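PDB 3KEY: protein STN1 from Saccharomyces cerevisiae, which regulates telomere length and protects chromosome ends, limiting telomerase loading through its interaction with Cdc13. Local coordinates for residues G114-L118 against S119-E123. Sequence-based numbering, arbitrary orientation.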
ATOM      1  N   GLY A 114       9.300  13.223  13.023  1.00 36.21           N
ATOM      2  CA  GLY A 114       7.940  13.424  13.481  1.00 36.87           C
ATOM      3  C   GLY A 114       7.199  12.111  13.656  1.00 36.59           C
ATOM      4  O   GLY A 114       7.410  11.155  12.906  1.00 36.05           O
ATOM      5  N   THR A 115       6.328  12.062  14.654  1.00 35.01           N
ATOM      6  CA  THR A 115       5.562  10.858  14.906  1.00 36.09           C
ATOM      7  C   THR A 115       4.201  10.882  14.236  1.00 34.35           C
ATOM      8  O   THR A 115       3.571  11.925  14.122  1.00 34.26           O
ATOM      9  CB  THR A 115       5.322  10.646  16.416  1.00 36.55           C
ATOM     10  OG1 THR A 115       6.537  10.219  17.037  1.00 38.30           O
ATOM     11  CG2 THR A 115       4.214   9.605  16.651  1.00 33.67           C
ATOM     12  N   VAL A 116       3.774   9.710  13.790  1.00 34.00           N
ATOM     13  CA  VAL A 116       2.465   9.516  13.201  1.00 34.02           C
ATOM     14  C   VAL A 116       1.874   8.380  14.036  1.00 33.83           C
ATOM     15  O   VAL A 116       2.304   7.241  13.924  1.00 32.50           O
ATOM     16  CB  VAL A 116       2.545   9.085  11.726  1.00 34.02           C
ATOM     17  CG1 VAL A 116       1.155   8.650  11.246  1.00 37.00           C
ATOM     18  CG2 VAL A 116       3.058  10.247  10.872  1.00 35.20           C
ATOM     19  N   GLN A 117       0.917   8.705  14.903  1.00 33.68           N
ATOM     20  CA  GLN A 117       0.280   7.714  15.762  1.00 34.94           C
ATOM     21  C   GLN A 117      -0.834   6.990  15.013  1.00 34.56           C
ATOM     22  O   GLN A 117      -1.687   7.619  14.389  1.00 33.97           O
ATOM     23  CB  GLN A 117      -0.303   8.383  17.013  1.00 36.74           C
ATOM     24  CG  GLN A 117       0.727   9.012  17.923  1.00 37.33           C
ATOM     25  CD  GLN A 117       0.124   9.534  19.214  1.00 39.84           C
ATOM     26  OE1 GLN A 117      -0.681   8.855  19.855  1.00 40.28           O
ATOM     27  NE2 GLN A 117       0.525  10.737  19.613  1.00 39.68           N
ATOM     28  N   LEU A 118      -0.818   5.666  15.091  1.00 33.21           N
ATOM     29  CA  LEU A 118      -1.813   4.841  14.426  1.00 36.17           C
ATOM     30  C   LEU A 118      -3.239   5.218  14.835  1.00 35.94           C
ATOM     31  O   LEU A 118      -4.111   5.365  13.976  1.00 35.39           O
ATOM     32  CB  LEU A 118      -1.555   3.359  14.732  1.00 38.23           C
ATOM     33  CG  LEU A 118      -2.580   2.356  14.186  1.00 40.28           C
ATOM     34  CD1 LEU A 118      -2.608   2.392  12.662  1.00 44.05           C
ATOM     35  CD2 LEU A 118      -2.225   0.959  14.685  1.00 43.14           C
ATOM     36  N   SER A 119      -3.475   5.381  16.135  1.00 35.40           N
ATOM     37  CA  SER A 119      -4.811   5.748  16.615  1.00 36.65           C
ATOM     38  C   SER A 119      -5.302   7.052  15.988  1.00 36.61           C
ATOM     39  O   SER A 119      -6.488   7.186  15.692  1.00 38.29           O
ATOM     40  CB  SER A 119      -4.829   5.871  18.145  1.00 35.95           C
ATOM     41  OG  SER A 119      -3.966   6.902  18.599  1.00 40.04           O
ATOM     42  N   HIS A 120      -4.404   8.015  15.779  1.00 35.15           N
ATOM     43  CA  HIS A 120      -4.800   9.285  15.168  1.00 35.96           C
ATOM     44  C   HIS A 120      -5.261   9.064  13.729  1.00 36.12           C
ATOM     45  O   HIS A 120      -6.258   9.639  13.283  1.00 35.48           O
ATOM     46  CB  HIS A 120      -3.637  10.293  15.192  1.00 35.70           C
ATOM     47  CG  HIS A 120      -3.288  10.770  16.567  1.00 37.85           C
ATOM     48  ND1 HIS A 120      -2.339  11.743  16.805  1.00 38.77           N
ATOM     49  CD2 HIS A 120      -3.746  10.391  17.784  1.00 37.44           C
ATOM     50  CE1 HIS A 120      -2.227  11.939  18.105  1.00 36.59           C
ATOM     51  NE2 HIS A 120      -3.070  11.129  18.723  1.00 38.32           N
ATOM     52  N   VAL A 121      -4.532   8.227  13.001  1.00 35.34           N
ATOM     53  CA  VAL A 121      -4.895   7.936  11.624  1.00 34.58           C
ATOM     54  C   VAL A 121      -6.237   7.206  11.574  1.00 34.06           C
ATOM     55  O   VAL A 121      -7.069   7.492  10.713  1.00 32.56           O
ATOM     56  CB  VAL A 121      -3.845   7.052  10.942  1.00 34.53           C
ATOM     57  CG1 VAL A 121      -4.292   6.730   9.520  1.00 35.91           C
ATOM     58  CG2 VAL A 121      -2.490   7.746  10.952  1.00 33.38           C
ATOM     59  N   GLN A 122      -6.436   6.259  12.487  1.00 35.48           N
ATOM     60  CA  GLN A 122      -7.684   5.497  12.532  1.00 39.99           C
ATOM     61  C   GLN A 122      -8.883   6.396  12.833  1.00 40.72           C
ATOM     62  O   GLN A 122      -9.943   6.254  12.221  1.00 42.23           O
ATOM     63  CB  GLN A 122      -7.593   4.386  13.583  1.00 40.66           C
ATOM     64  CG  GLN A 122      -6.382   3.487  13.400  1.00 45.25           C
ATOM     65  CD  GLN A 122      -6.268   2.410  14.458  1.00 46.25           C
ATOM     66  OE1 GLN A 122      -6.411   2.678  15.651  1.00 47.16           O
ATOM     67  NE2 GLN A 122      -5.989   1.183  14.026  1.00 47.71           N
ATOM     68  N   GLU A 123      -8.697   7.328  13.766  1.00 40.81           N
ATOM     69  CA  GLU A 123      -9.747   8.267  14.170  1.00 42.67           C
ATOM     70  C   GLU A 123     -10.049   9.300  13.085  1.00 42.79           C
ATOM     71  O   GLU A 123     -11.210   9.590  12.795  1.00 43.08           O
ATOM     72  CB  GLU A 123      -9.328   8.989  15.458  1.00 43.25           C
ATOM     73  CG  GLU A 123     -10.377   9.911  16.052  1.00 47.50           C
ATOM     74  CD  GLU A 123     -11.660   9.178  16.406  1.00 49.50           C
ATOM     75  OE1 GLU A 123     -11.587   8.141  17.102  1.00 50.04           O
ATOM     76  OE2 GLU A 123     -12.740   9.641  15.990  1.00 51.85           O
TER
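Gln117 lies over one face of the His120 imidazole. Its CB sits 3.9 Å from the centroid of the His120 ring and 11° off the ring normal, a CH-pi contact. The rest of the chain runs on extended beyond CG across the same ring. It brings CD of Gln117 over the face, offset toward the rim, 3.5 Å from CE1 of His120. The amide is not flat on the ring; the two planes differ by 32°. His120 has CG anti to its carbonyl carbon (chi1 -69°), which swings the imidazole back beneath the Gln117 side chain.

The start of the helix brings the two residues together. Gln117 is the N-cap residue, where strand 113-117 gives way to helix 118-125. Its carbonyl O accepts the Val121 N-H at 3.2 Å and a weak, bent bond from His120 N at 3.1 Å. The next carbonyl, Leu118 O, accepts from Gln122 N at 2.9 Å.

Two further side-chain pairs meet at this passage from strand to helix. CG1 of Val116 meets CG2 of Val121 at 3.8 Å. Leu118 CG lies 3.6 Å from NE2 of Gln122, a van der Waals contact; the same NE2 gives its hydrogen bond to Ile130 O. Leu118 and Val121 both pack on Ile130 and on Ile135 of helix 132-149, while Val121 also touches Leu95 and Tyr98 of helix 90-108. Val116 is hydrogen-bonded through its backbone to Ile174 in the neighbouring antiparallel strand.

The contact therefore joins the edge strand of the second winged helix-turn-helix domain to the short helix that follows. The two valines are buried, Leu118 is partly exposed, and the Gln117-His120 pair lies on a more exposed side. That pairing rests on CH-pi and van der Waals contact, whereas directed backbone bonds start the helix.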